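PDB 5TS9: chorismate mutase, which probably catalyses the rearrangement of chorismate to prephenate, the single step of prephenate biosynthesis from chorismate. Local coordinates for residues 19-24 and 122-127; 36-41 and 101-106; 74-79 and 166-171. All coordinates share one frame; numbering follows the deposited sequence.

Contact 1 of 3, residues 19-24 and 122-127; sequences VRSMAD and MQNLQS
Ser21 and Asn124 point at each other across the gap between helices 16-39 and 106-128. The amide of Asn124 brings its nitrogen forward. In the Ser21 conformer described here, one of two, Asn124 ND2 lies 3.3 Å from Ser21 OG and gives it a weak hydrogen bond. The N-H points fairly straight at the oxygen, at 158°, so the weakness lies mostly in the length. The same Asn124 ND2 stands 3.6 Å from Ser21 CB, so it reaches the hydroxymethyl group at both its atoms. Ser21 OG sits between its own backbone N and carbonyl carbon, with chi1 at 56°. There the hydroxyl also stays close to the preceding turn of its helix, where it bonds to the carbonyl O of Leu18. That bond is the stronger tie, and Asn124 adds a second partner. The two helices belong to the all-helical fold of the type II chorismate mutase family. The nearest CA atoms of the two segments, those of Ser21 and Asn124, are 8.1 Å apart, and two short polar side chains span that distance. Ser21 also packs on Ser120 and Ile121, about one turn before Asn124. Met22 and Leu125 both touch helix 67-95, Met22 on Gln77 and Leu125 on Ile73. Val19 and Ala23 pack instead on Val148 of helix 137-151.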
ATOM      1  N   VAL A  19     -17.300  -2.628   3.838  1.00 18.00           N
ATOM      2  CA  VAL A  19     -15.958  -3.113   4.178  1.00 16.83           C
ATOM      3  C   VAL A  19     -15.829  -4.586   3.827  1.00 19.13           C
ATOM      4  O   VAL A  19     -14.767  -5.050   3.407  1.00 15.90           O
ATOM      5  CB  VAL A  19     -15.667  -2.840   5.671  1.00 21.13           C
ATOM      6  CG1 VAL A  19     -14.367  -3.519   6.139  1.00 20.43           C
ATOM      7  CG2 VAL A  19     -15.579  -1.344   5.914  1.00 20.47           C
ATOM      8  N   ARG A  20     -16.918  -5.341   3.974  1.00 19.13           N
ATOM      9  CA  ARG A  20     -16.911  -6.742   3.573  1.00 25.24           C
ATOM     10  C   ARG A  20     -16.653  -6.884   2.072  1.00 17.53           C
ATOM     11  O   ARG A  20     -15.860  -7.728   1.652  1.00 19.46           O
ATOM     12  CB  ARG A  20     -18.247  -7.372   3.975  1.00 25.29           C
ATOM     13  CG  ARG A  20     -18.271  -8.875   4.000  1.00 37.81           C
ATOM     14  CD  ARG A  20     -19.634  -9.326   4.529  1.00 50.97           C
ATOM     15  NE  ARG A  20     -19.762  -9.225   5.987  1.00 55.01           N
ATOM     16  CZ  ARG A  20     -20.882  -8.876   6.616  1.00 58.44           C
ATOM     17  NH1 ARG A  20     -21.968  -8.556   5.923  1.00 61.07           N
ATOM     18  NH2 ARG A  20     -20.920  -8.837   7.941  1.00 62.25           N
ATOM     19  N   SER A  21     -17.294  -6.050   1.244  1.00 19.05           N
ATOM     20  CA  SER A  21     -17.089  -6.157  -0.195  0.56 17.34           C
ATOM     21  C   SER A  21     -15.646  -5.827  -0.569  1.00 22.00           C
ATOM     22  O   SER A  21     -15.041  -6.510  -1.407  1.00 22.24           O
ATOM     23  CB  SER A  21     -18.077  -5.253  -0.937  0.56 19.55           C
ATOM     24  OG  SER A  21     -17.985  -3.907  -0.500  0.56 19.46           O
ATOM     25  N   MET A  22     -15.065  -4.799   0.057  1.00 21.49           N
ATOM     26  CA  MET A  22     -13.654  -4.496  -0.184  1.00 16.06           C
ATOM     27  C   MET A  22     -12.766  -5.636   0.288  1.00 16.04           C
ATOM     28  O   MET A  22     -11.768  -5.963  -0.371  1.00 17.72           O
ATOM     29  CB  MET A  22     -13.262  -3.195   0.519  1.00 14.70           C
ATOM     30  CG  MET A  22     -13.943  -1.956  -0.050  1.00 15.20           C
ATOM     31  SD  MET A  22     -13.370  -0.442   0.803  1.00 17.10           S
ATOM     32  CE  MET A  22     -14.236   0.819  -0.163  1.00 16.39           C
ATOM     33  N   ALA A  23     -13.121  -6.271   1.422  1.00 15.71           N
ATOM     34  CA  ALA A  23     -12.352  -7.426   1.879  1.00 22.76           C
ATOM     35  C   ALA A  23     -12.429  -8.585   0.887  1.00 22.23           C
ATOM     36  O   ALA A  23     -11.422  -9.261   0.648  1.00 14.47           O
ATOM     37  CB  ALA A  23     -12.811  -7.868   3.268  1.00 24.65           C
ATOM     38  N   ASP A  24     -13.615  -8.843   0.307  1.00 18.46           N
ATOM     39  CA  ASP A  24     -13.721  -9.879  -0.722  1.00 18.72           C
ATOM     40  C   ASP A  24     -12.861  -9.534  -1.937  1.00 18.89           C
ATOM     41  O   ASP A  24     -12.218 -10.413  -2.530  1.00 15.58           O
ATOM     42  CB  ASP A  24     -15.181 -10.063  -1.145  1.00 20.50           C
ATOM     43  CG  ASP A  24     -16.064 -10.568  -0.014  1.00 28.27           C
ATOM     44  OD1 ASP A  24     -15.557 -11.226   0.922  1.00 24.66           O
ATOM     45  OD2 ASP A  24     -17.278 -10.308  -0.074  1.00 27.89           O
ATOM     46  N   MET A 122     -19.726  -0.262  -5.240  1.00 21.49           N
ATOM     47  CA  MET A 122     -20.441   0.972  -5.552  1.00 28.19           C
ATOM     48  C   MET A 122     -21.850   0.963  -4.976  1.00 24.08           C
ATOM     49  O   MET A 122     -22.321   1.991  -4.476  1.00 26.22           O
ATOM     50  CB  MET A 122     -20.461   1.202  -7.062  1.00 22.47           C
ATOM     51  CG  MET A 122     -19.070   1.599  -7.608  1.00 27.18           C
ATOM     52  SD  MET A 122     -19.146   2.063  -9.335  1.00 31.83           S
ATOM     53  CE  MET A 122     -17.428   2.348  -9.696  1.00 28.39           C
ATOM     54  N   GLN A 123     -22.538  -0.179  -5.018  1.00 23.15           N
ATOM     55  CA  GLN A 123     -23.878  -0.215  -4.435  1.00 26.21           C
ATOM     56  C   GLN A 123     -23.820   0.040  -2.935  1.00 24.83           C
ATOM     57  O   GLN A 123     -24.660   0.762  -2.383  1.00 26.36           O
ATOM     58  CB  GLN A 123     -24.553  -1.557  -4.726  1.00 30.69           C
ATOM     59  CG  GLN A 123     -25.941  -1.692  -4.084  1.00 41.26           C
ATOM     60  CD  GLN A 123     -26.914  -0.608  -4.549  1.00 54.20           C
ATOM     61  OE1 GLN A 123     -27.322   0.255  -3.762  1.00 61.14           O
ATOM     62  NE2 GLN A 123     -27.287  -0.647  -5.828  1.00 51.56           N
ATOM     63  N   ASN A 124     -22.817  -0.534  -2.265  1.00 22.58           N
ATOM     64  CA  ASN A 124     -22.637  -0.326  -0.832  1.00 22.24           C
ATOM     65  C   ASN A 124     -22.215   1.107  -0.513  1.00 24.23           C
ATOM     66  O   ASN A 124     -22.649   1.671   0.496  1.00 23.32           O
ATOM     67  CB  ASN A 124     -21.600  -1.320  -0.307  1.00 21.08           C
ATOM     68  CG  ASN A 124     -22.132  -2.743  -0.280  1.00 41.58           C
ATOM     69  OD1 ASN A 124     -23.340  -2.952  -0.211  1.00 41.39           O
ATOM     70  ND2 ASN A 124     -21.241  -3.721  -0.336  1.00 40.00           N
ATOM     71  N   LEU A 125     -21.339   1.696  -1.334  1.00 22.87           N
ATOM     72  CA  LEU A 125     -20.971   3.101  -1.136  1.00 26.67           C
ATOM     73  C   LEU A 125     -22.193   3.998  -1.173  1.00 30.07           C
ATOM     74  O   LEU A 125     -22.369   4.886  -0.323  1.00 29.32           O
ATOM     75  CB  LEU A 125     -19.995   3.535  -2.219  1.00 27.84           C
ATOM     76  CG  LEU A 125     -18.521   3.339  -1.959  1.00 29.08           C
ATOM     77  CD1 LEU A 125     -17.794   3.372  -3.292  1.00 30.66           C
ATOM     78  CD2 LEU A 125     -18.034   4.422  -1.030  1.00 27.56           C
ATOM     79  N   GLN A 126     -23.029   3.805  -2.190  1.00 31.51           N
ATOM     80  CA  GLN A 126     -24.277   4.546  -2.292  1.00 32.19           C
ATOM     81  C   GLN A 126     -25.146   4.334  -1.057  1.00 36.72           C
ATOM     82  O   GLN A 126     -25.674   5.293  -0.485  1.00 32.46           O
ATOM     83  CB  GLN A 126     -25.014   4.122  -3.560  1.00 34.51           C
ATOM     84  CG  GLN A 126     -26.355   4.794  -3.734  1.00 34.90           C
ATOM     85  CD  GLN A 126     -27.036   4.362  -5.010  1.00 41.41           C
ATOM     86  OE1 GLN A 126     -26.935   3.206  -5.420  1.00 40.78           O
ATOM     87  NE2 GLN A 126     -27.718   5.295  -5.658  1.00 46.41           N
ATOM     88  N   SER A 127     -25.292   3.083  -0.619  1.00 25.85           N
ATOM     89  CA  SER A 127     -26.133   2.801   0.540  1.00 33.03           C
ATOM     90  C   SER A 127     -25.656   3.524   1.794  1.00 34.58           C
ATOM     91  O   SER A 127     -26.475   3.901   2.632  1.00 31.63           O
ATOM     92  CB  SER A 127     -26.187   1.298   0.805  1.00 30.32           C
ATOM     93  OG  SER A 127     -26.817   0.622  -0.259  1.00 35.38           O
TER

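Contact 2 of 3, residues 36-41 and 101-106; sequences KWDTGQ and TPRQSL
Arg103 reaches from the loop between helices 67-95 and 106-128 to Asp38, near the end of helix 16-39. Its CB starts towards that helix. The chain then bends, with chi2 at 58°, and Arg103 CG passes 3.5 Å from Asp38 OD2. Arg103 CD follows at 3.7 Å from the same Asp38 OD2. Arg103 NE makes the first hydrogen bond of the salt bridge, 2.8 Å to Asp38 OD2, on the syn side but 16° out of the carboxylate plane. Beyond CZ, Arg103 NH2 gives the second, 2.9 Å to the syn lone pair of Asp38 OD1. This is a side-on, two-nitrogen salt bridge, with carboxylate and guanidinium planes only 10° apart. It ties the loop to the C-terminal end of helix 16-39, just before Gly40 leaves helical geometry with positive phi. Arg103 NH2 also comes within 4.3 Å of Trp37 CD1, at an oblique approach. Arg103 NH1 turns back to its own loop and bonds Thr101 O at 2.7 Å, in the carbonyl plane. It also bonds Pro99 O. With NE, NH1 and NH2 all engaged, these bonds restrain the rotation of the guanidinium. Gln31, farther back on helix 16-39, bonds the backbone of Pro102 and Gln104.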
ATOM      1  N   LYS A  36       0.985 -14.944 -10.670  1.00 24.60           N
ATOM      2  CA  LYS A  36       2.197 -14.221 -11.028  1.00 18.17           C
ATOM      3  C   LYS A  36       3.443 -14.955 -10.543  1.00 20.27           C
ATOM      4  O   LYS A  36       4.495 -14.858 -11.175  1.00 20.97           O
ATOM      5  CB  LYS A  36       2.135 -12.799 -10.479  1.00 21.70           C
ATOM      6  CG  LYS A  36       1.133 -11.947 -11.267  1.00 20.94           C
ATOM      7  CD  LYS A  36       1.036 -10.535 -10.747  1.00 21.83           C
ATOM      8  CE  LYS A  36       0.029  -9.718 -11.580  1.00 23.47           C
ATOM      9  NZ  LYS A  36      -0.456  -8.529 -10.764  1.00 25.05           N
ATOM     10  N   TRP A  37       3.333 -15.711  -9.450  1.00 17.99           N
ATOM     11  CA  TRP A  37       4.416 -16.592  -9.035  1.00 18.43           C
ATOM     12  C   TRP A  37       4.673 -17.679 -10.082  1.00 19.96           C
ATOM     13  O   TRP A  37       5.830 -17.982 -10.400  1.00 26.47           O
ATOM     14  CB  TRP A  37       4.082 -17.213  -7.667  1.00 17.98           C
ATOM     15  CG  TRP A  37       5.043 -18.320  -7.209  1.00 20.34           C
ATOM     16  CD1 TRP A  37       4.960 -19.664  -7.488  1.00 25.79           C
ATOM     17  CD2 TRP A  37       6.204 -18.155  -6.388  1.00 25.15           C
ATOM     18  NE1 TRP A  37       6.011 -20.336  -6.894  1.00 25.16           N
ATOM     19  CE2 TRP A  37       6.788 -19.428  -6.219  1.00 28.58           C
ATOM     20  CE3 TRP A  37       6.814 -17.042  -5.787  1.00 19.50           C
ATOM     21  CZ2 TRP A  37       7.946 -19.626  -5.457  1.00 29.85           C
ATOM     22  CZ3 TRP A  37       7.958 -17.243  -5.030  1.00 20.93           C
ATOM     23  CH2 TRP A  37       8.517 -18.525  -4.880  1.00 24.00           C
ATOM     24  N   ASP A  38       3.608 -18.257 -10.644  1.00 20.65           N
ATOM     25  CA  ASP A  38       3.760 -19.289 -11.671  1.00 26.26           C
ATOM     26  C   ASP A  38       4.348 -18.714 -12.958  1.00 32.25           C
ATOM     27  O   ASP A  38       5.249 -19.310 -13.557  1.00 34.84           O
ATOM     28  CB  ASP A  38       2.409 -19.950 -11.956  1.00 23.43           C
ATOM     29  CG  ASP A  38       1.857 -20.730 -10.761  1.00 26.79           C
ATOM     30  OD1 ASP A  38       2.610 -20.943  -9.782  1.00 31.47           O
ATOM     31  OD2 ASP A  38       0.663 -21.115 -10.791  1.00 29.36           O
ATOM     32  N   THR A  39       3.853 -17.554 -13.408  1.00 28.70           N
ATOM     33  CA  THR A  39       4.195 -17.054 -14.739  1.00 31.89           C
ATOM     34  C   THR A  39       5.365 -16.086 -14.738  1.00 34.78           C
ATOM     35  O   THR A  39       5.958 -15.857 -15.797  1.00 35.41           O
ATOM     36  CB  THR A  39       2.996 -16.339 -15.378  1.00 30.34           C
ATOM     37  OG1 THR A  39       2.697 -15.162 -14.619  1.00 33.83           O
ATOM     38  CG2 THR A  39       1.776 -17.223 -15.408  1.00 30.90           C
ATOM     39  N   GLY A  40       5.702 -15.509 -13.588  1.00 29.59           N
ATOM     40  CA  GLY A  40       6.727 -14.495 -13.539  1.00 26.17           C
ATOM     41  C   GLY A  40       6.280 -13.118 -13.968  1.00 27.18           C
ATOM     42  O   GLY A  40       7.118 -12.218 -14.069  1.00 26.46           O
ATOM     43  N   GLN A  41       4.991 -12.920 -14.220  1.00 32.20           N
ATOM     44  CA  GLN A  41       4.505 -11.602 -14.593  1.00 34.81           C
ATOM     45  C   GLN A  41       4.654 -10.627 -13.418  1.00 32.30           C
ATOM     46  O   GLN A  41       4.546 -11.017 -12.250  1.00 29.07           O
ATOM     47  CB  GLN A  41       3.046 -11.683 -15.042  1.00 43.37           C
ATOM     48  CG  GLN A  41       2.865 -12.431 -16.356  1.00 51.91           C
ATOM     49  CD  GLN A  41       3.837 -11.951 -17.419  1.00 55.37           C
ATOM     50  OE1 GLN A  41       4.651 -12.724 -17.934  1.00 56.74           O
ATOM     51  NE2 GLN A  41       3.763 -10.666 -17.747  1.00 55.30           N
ATOM     52  N   THR A 101      -2.065 -24.209  -3.128  1.00 31.31           N
ATOM     53  CA  THR A 101      -3.466 -23.924  -3.397  1.00 35.86           C
ATOM     54  C   THR A 101      -3.762 -24.072  -4.892  1.00 36.39           C
ATOM     55  O   THR A 101      -2.975 -23.603  -5.730  1.00 30.03           O
ATOM     56  CB  THR A 101      -3.798 -22.503  -2.943  1.00 34.23           C
ATOM     57  OG1 THR A 101      -3.248 -22.280  -1.641  1.00 34.76           O
ATOM     58  CG2 THR A 101      -5.301 -22.287  -2.910  1.00 34.03           C
ATOM     59  N   PRO A 102      -4.866 -24.727  -5.264  1.00 37.57           N
ATOM     60  CA  PRO A 102      -5.248 -24.769  -6.684  1.00 41.74           C
ATOM     61  C   PRO A 102      -5.466 -23.368  -7.249  1.00 31.87           C
ATOM     62  O   PRO A 102      -6.025 -22.482  -6.597  1.00 28.47           O
ATOM     63  CB  PRO A 102      -6.541 -25.602  -6.686  1.00 47.46           C
ATOM     64  CG  PRO A 102      -6.931 -25.776  -5.219  1.00 42.98           C
ATOM     65  CD  PRO A 102      -5.661 -25.667  -4.452  1.00 36.84           C
ATOM     66  N   ARG A 103      -4.971 -23.166  -8.464  1.00 30.76           N
ATOM     67  CA  ARG A 103      -5.059 -21.863  -9.110  1.00 29.65           C
ATOM     68  C   ARG A 103      -6.417 -21.702  -9.780  1.00 36.10           C
ATOM     69  O   ARG A 103      -6.929 -22.629 -10.412  1.00 34.03           O
ATOM     70  CB  ARG A 103      -3.953 -21.705 -10.148  1.00 31.81           C
ATOM     71  CG  ARG A 103      -2.654 -21.128  -9.609  1.00 40.57           C
ATOM     72  CD  ARG A 103      -2.075 -21.975  -8.469  1.00 35.61           C
ATOM     73  NE  ARG A 103      -0.627 -21.812  -8.389  1.00 30.54           N
ATOM     74  CZ  ARG A 103       0.118 -22.228  -7.372  1.00 27.84           C
ATOM     75  NH1 ARG A 103      -0.437 -22.833  -6.333  1.00 24.52           N
ATOM     76  NH2 ARG A 103       1.422 -22.032  -7.395  1.00 26.20           N
ATOM     77  N   GLN A 104      -6.998 -20.520  -9.636  1.00 31.93           N
ATOM     78  CA  GLN A 104      -8.256 -20.173 -10.288  1.00 30.64           C
ATOM     79  C   GLN A 104      -7.954 -19.320 -11.517  1.00 24.21           C
ATOM     80  O   GLN A 104      -7.144 -18.391 -11.436  1.00 31.85           O
ATOM     81  CB  GLN A 104      -9.161 -19.418  -9.310  1.00 29.95           C
ATOM     82  CG  GLN A 104      -9.588 -20.252  -8.085  1.00 37.33           C
ATOM     83  CD  GLN A 104     -10.135 -19.390  -6.949  1.00 39.17           C
ATOM     84  OE1 GLN A 104     -10.539 -18.252  -7.166  1.00 42.83           O
ATOM     85  NE2 GLN A 104     -10.124 -19.926  -5.728  1.00 37.95           N
ATOM     86  N   SER A 105      -8.600 -19.628 -12.643  1.00 25.14           N
ATOM     87  CA  SER A 105      -8.332 -18.894 -13.879  1.00 25.58           C
ATOM     88  C   SER A 105      -8.506 -17.389 -13.674  1.00 26.32           C
ATOM     89  O   SER A 105      -9.542 -16.941 -13.177  1.00 27.47           O
ATOM     90  CB  SER A 105      -9.268 -19.374 -14.976  1.00 27.49           C
ATOM     91  OG  SER A 105      -9.272 -18.450 -16.047  1.00 36.25           O
ATOM     92  N   LEU A 106      -7.496 -16.604 -14.066  1.00 23.72           N
ATOM     93  CA  LEU A 106      -7.602 -15.155 -13.907  1.00 23.97           C
ATOM     94  C   LEU A 106      -8.738 -14.588 -14.754  1.00 26.55           C
ATOM     95  O   LEU A 106      -9.533 -13.779 -14.276  1.00 26.70           O
ATOM     96  CB  LEU A 106      -6.291 -14.461 -14.268  1.00 26.66           C
ATOM     97  CG  LEU A 106      -5.062 -14.680 -13.397  1.00 34.55           C
ATOM     98  CD1 LEU A 106      -4.018 -13.598 -13.689  1.00 30.92           C
ATOM     99  CD2 LEU A 106      -5.428 -14.722 -11.916  1.00 34.08           C
TER

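Contact 3 of 3, residues 74-79 and 166-171; sequences FSDQVE and VARICV
Ser75 and Asp76 on helix 67-95 meet Ala167 and Arg168, which follow the end of helix 156-165. The contact fastens the C-terminal tail, after the last helix, onto a long helix of the all-helical type II chorismate mutase fold. Ser75 touches lightly. Ser75 CB lies 4.2 Å from Arg168 NH2, at the edge of the guanidinium, while its hydroxyl bonds Ile71 O in its own helix. Asp76 carries the contact. Its CG stands anti to the carbonyl carbon, and the carboxylate reaches towards the segment 166-171. Asp76 OD2 receives Arg168 NE at 2.9 Å in a nearly straight bond of 170°. The oxygen lies in the guanidinium plane, but NE approaches it 25° out of the carboxylate plane, on the syn side. Arg168 NH2 adds a weak bond of 3.1 Å to Asp76 OD1. The two flat groups are turned 42° apart, and this second bond is bent.

Asp76 OD2 has further neighbours. Ala167 CB lies 3.8 Å from Asp76 OD2. A water donates to Asp76 OD2 at 2.7 Å and accepts from the backbone N of Arg168. Arg168 thus holds OD2 directly by its side chain and through the water by its backbone. Asp76 OD1 also forms a salt bridge with Arg164 of the same chain. Next along, Gln77 NE2 bonds Ala165 O, which ties the end of helix 156-165 to helix 67-95. It also bonds Ile73 O. The second subunit packs Tyr86 on Ala167 and Tyr44 on Arg168. Farther along the tail, Cys170 is joined to Cys137 by a disulfide.

Two arginines and a water surround the buried carboxylate of Asp76, and these donors would be expected to stabilise its negative charge beside the subunit interface.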
ATOM      1  N   PHE A  74     -11.315   3.264  -6.141  1.00 16.58           N
ATOM      2  CA  PHE A  74     -10.753   2.103  -6.808  1.00 16.85           C
ATOM      3  C   PHE A  74      -9.243   2.206  -6.972  1.00 16.36           C
ATOM      4  O   PHE A  74      -8.578   1.165  -7.002  1.00 15.13           O
ATOM      5  CB  PHE A  74     -11.487   1.854  -8.122  1.00 17.67           C
ATOM      6  CG  PHE A  74     -12.803   1.148  -7.910  1.00 19.23           C
ATOM      7  CD1 PHE A  74     -13.934   1.868  -7.535  1.00 18.23           C
ATOM      8  CD2 PHE A  74     -12.889  -0.235  -7.999  1.00 18.70           C
ATOM      9  CE1 PHE A  74     -15.145   1.225  -7.293  1.00 18.59           C
ATOM     10  CE2 PHE A  74     -14.081  -0.892  -7.763  1.00 25.82           C
ATOM     11  CZ  PHE A  74     -15.222  -0.158  -7.401  1.00 23.65           C
ATOM     12  N   SER A  75      -8.673   3.416  -7.046  1.00 15.96           N
ATOM     13  CA  SER A  75      -7.219   3.518  -6.880  1.00 17.36           C
ATOM     14  C   SER A  75      -6.805   2.935  -5.543  1.00 17.17           C
ATOM     15  O   SER A  75      -5.837   2.173  -5.462  1.00 21.13           O
ATOM     16  CB  SER A  75      -6.738   4.969  -6.972  1.00 22.40           C
ATOM     17  OG  SER A  75      -7.233   5.620  -8.134  1.00 30.66           O
ATOM     18  N   ASP A  76      -7.559   3.243  -4.488  1.00 14.45           N
ATOM     19  CA  ASP A  76      -7.277   2.646  -3.184  1.00 13.76           C
ATOM     20  C   ASP A  76      -7.395   1.127  -3.225  1.00 13.30           C
ATOM     21  O   ASP A  76      -6.585   0.431  -2.610  1.00 13.47           O
ATOM     22  CB  ASP A  76      -8.211   3.236  -2.121  1.00 14.82           C
ATOM     23  CG  ASP A  76      -7.856   4.688  -1.776  1.00 19.48           C
ATOM     24  OD1 ASP A  76      -6.679   5.098  -2.020  1.00 16.15           O
ATOM     25  OD2 ASP A  76      -8.740   5.406  -1.251  1.00 21.86           O
ATOM     26  N   GLN A  77      -8.399   0.600  -3.934  1.00 16.02           N
ATOM     27  CA  GLN A  77      -8.563  -0.851  -4.032  1.00 13.46           C
ATOM     28  C   GLN A  77      -7.390  -1.501  -4.737  1.00 14.10           C
ATOM     29  O   GLN A  77      -6.949  -2.590  -4.337  1.00 14.89           O
ATOM     30  CB  GLN A  77      -9.847  -1.220  -4.788  1.00 14.16           C
ATOM     31  CG  GLN A  77     -11.148  -0.712  -4.200  1.00 14.62           C
ATOM     32  CD  GLN A  77     -11.216  -0.835  -2.694  1.00 17.74           C
ATOM     33  OE1 GLN A  77     -11.369  -1.931  -2.151  1.00 22.49           O
ATOM     34  NE2 GLN A  77     -11.146   0.299  -2.005  1.00 14.30           N
ATOM     35  N   VAL A  78      -6.901  -0.891  -5.823  1.00 13.57           N
ATOM     36  CA  VAL A  78      -5.824  -1.564  -6.543  0.51 13.49           C
ATOM     37  C   VAL A  78      -4.512  -1.463  -5.768  1.00 12.87           C
ATOM     38  O   VAL A  78      -3.729  -2.411  -5.766  1.00 17.26           O
ATOM     39  CB  VAL A  78      -5.696  -1.032  -7.982  0.51 18.50           C
ATOM     40  CG1 VAL A  78      -6.980  -1.274  -8.741  0.51 20.31           C
ATOM     41  CG2 VAL A  78      -5.363   0.430  -7.981  0.51 14.52           C
ATOM     42  N   GLU A  79      -4.278  -0.370  -5.040  1.00 12.74           N
ATOM     43  CA  GLU A  79      -3.064  -0.274  -4.225  0.54 12.29           C
ATOM     44  C   GLU A  79      -3.093  -1.257  -3.061  1.00 11.78           C
ATOM     45  O   GLU A  79      -2.063  -1.830  -2.702  1.00 15.41           O
ATOM     46  CB  GLU A  79      -2.876   1.152  -3.695  0.54 12.47           C
ATOM     47  CG  GLU A  79      -2.610   2.186  -4.769  0.54 18.77           C
ATOM     48  CD  GLU A  79      -1.324   1.925  -5.517  0.54 18.23           C
ATOM     49  OE1 GLU A  79      -0.346   1.471  -4.885  0.54 24.38           O
ATOM     50  OE2 GLU A  79      -1.284   2.167  -6.733  0.54 16.14           O
ATOM     51  N   VAL A 166      -9.900   0.976   2.659  1.00 14.60           N
ATOM     52  CA  VAL A 166     -11.011   1.795   3.152  1.00 14.69           C
ATOM     53  C   VAL A 166     -10.615   3.260   3.317  1.00 15.07           C
ATOM     54  O   VAL A 166     -11.390   4.071   3.844  1.00 15.88           O
ATOM     55  CB  VAL A 166     -11.533   1.247   4.494  1.00 15.07           C
ATOM     56  CG1 VAL A 166     -12.009  -0.190   4.331  1.00 14.90           C
ATOM     57  CG2 VAL A 166     -10.450   1.371   5.577  1.00 14.94           C
ATOM     58  N   ALA A 167      -9.404   3.598   2.863  1.00 17.25           N
ATOM     59  CA  ALA A 167      -8.775   4.894   3.136  1.00 19.10           C
ATOM     60  C   ALA A 167      -9.691   6.092   2.899  1.00 20.53           C
ATOM     61  O   ALA A 167      -9.659   7.069   3.664  1.00 17.90           O
ATOM     62  CB  ALA A 167      -7.516   5.024   2.274  1.00 14.72           C
ATOM     63  N   ARG A 168     -10.468   6.085   1.826  1.00 17.81           N
ATOM     64  CA  ARG A 168     -11.242   7.282   1.496  1.00 18.16           C
ATOM     65  C   ARG A 168     -12.745   7.005   1.412  1.00 22.32           C
ATOM     66  O   ARG A 168     -13.473   7.658   0.658  1.00 19.21           O
ATOM     67  CB  ARG A 168     -10.708   7.913   0.214  1.00 18.93           C
ATOM     68  CG  ARG A 168      -9.225   8.248   0.361  1.00 24.51           C
ATOM     69  CD  ARG A 168      -8.670   9.041  -0.793  1.00 26.76           C
ATOM     70  NE  ARG A 168      -8.208   8.146  -1.836  1.00 19.97           N
ATOM     71  CZ  ARG A 168      -7.533   8.535  -2.914  1.00 21.16           C
ATOM     72  NH1 ARG A 168      -7.236   9.822  -3.099  1.00 19.68           N
ATOM     73  NH2 ARG A 168      -7.147   7.630  -3.799  1.00 18.04           N
ATOM     74  N   ILE A 169     -13.228   6.034   2.185  1.00 17.50           N
ATOM     75  CA  ILE A 169     -14.664   5.967   2.449  1.00 18.33           C
ATOM     76  C   ILE A 169     -15.129   7.259   3.116  1.00 26.61           C
ATOM     77  O   ILE A 169     -16.084   7.913   2.675  1.00 20.43           O
ATOM     78  CB  ILE A 169     -14.987   4.745   3.321  1.00 18.05           C
ATOM     79  CG1 ILE A 169     -14.727   3.449   2.550  1.00 20.63           C
ATOM     80  CG2 ILE A 169     -16.417   4.814   3.831  1.00 19.13           C
ATOM     81  CD1 ILE A 169     -14.921   2.212   3.418  1.00 17.00           C
ATOM     82  N   CYS A 170     -14.461   7.637   4.192  1.00 19.54           N
ATOM     83  CA  CYS A 170     -14.777   8.877   4.889  1.00 20.75           C
ATOM     84  C   CYS A 170     -14.332  10.063   4.058  1.00 25.15           C
ATOM     85  O   CYS A 170     -13.208  10.079   3.551  1.00 26.56           O
ATOM     86  CB  CYS A 170     -14.068   8.916   6.238  1.00 27.66           C
ATOM     87  SG  CYS A 170     -14.594   7.614   7.331  1.00 28.45           S
ATOM     88  N   VAL A 171     -15.197  11.062   3.931  1.00 30.62           N
ATOM     89  CA  VAL A 171     -14.871  12.290   3.215  1.00 41.59           C
ATOM     90  C   VAL A 171     -15.300  13.470   4.073  1.00 44.55           C
ATOM     91  O   VAL A 171     -16.373  13.445   4.683  1.00 45.80           O
ATOM     92  CB  VAL A 171     -15.534  12.339   1.822  1.00 36.34           C
ATOM     93  CG1 VAL A 171     -14.888  11.311   0.902  1.00 37.63           C
ATOM     94  CG2 VAL A 171     -17.007  12.063   1.938  1.00 41.83           C
TER
HETATM   95  O   HOH W   1     -10.900   4.136  -0.224  1.00 16.47           O

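Contacts 1 and 3 lie closer to the centre of the molecule than contact 2, with centres 11 Å apart, and each is partly buried. They touch through packing: Met22 meets Val166 and Ile169, and Met122 meets Phe74. Contact 2 is a surface contact, its centre about 26 Å from either of theirs. It shares helix 16-39 with contact 1, which uses the helix near its start, while contact 2 uses its end. The chemistry differs with place. Contact 1 joins two helices by one weak neutral bond, with apolar packing on other sides of the helices. Contacts 2 and 3 each pair an arginine outside the long helices with a helix aspartate. Of the three, contact 3 alone borders the second subunit.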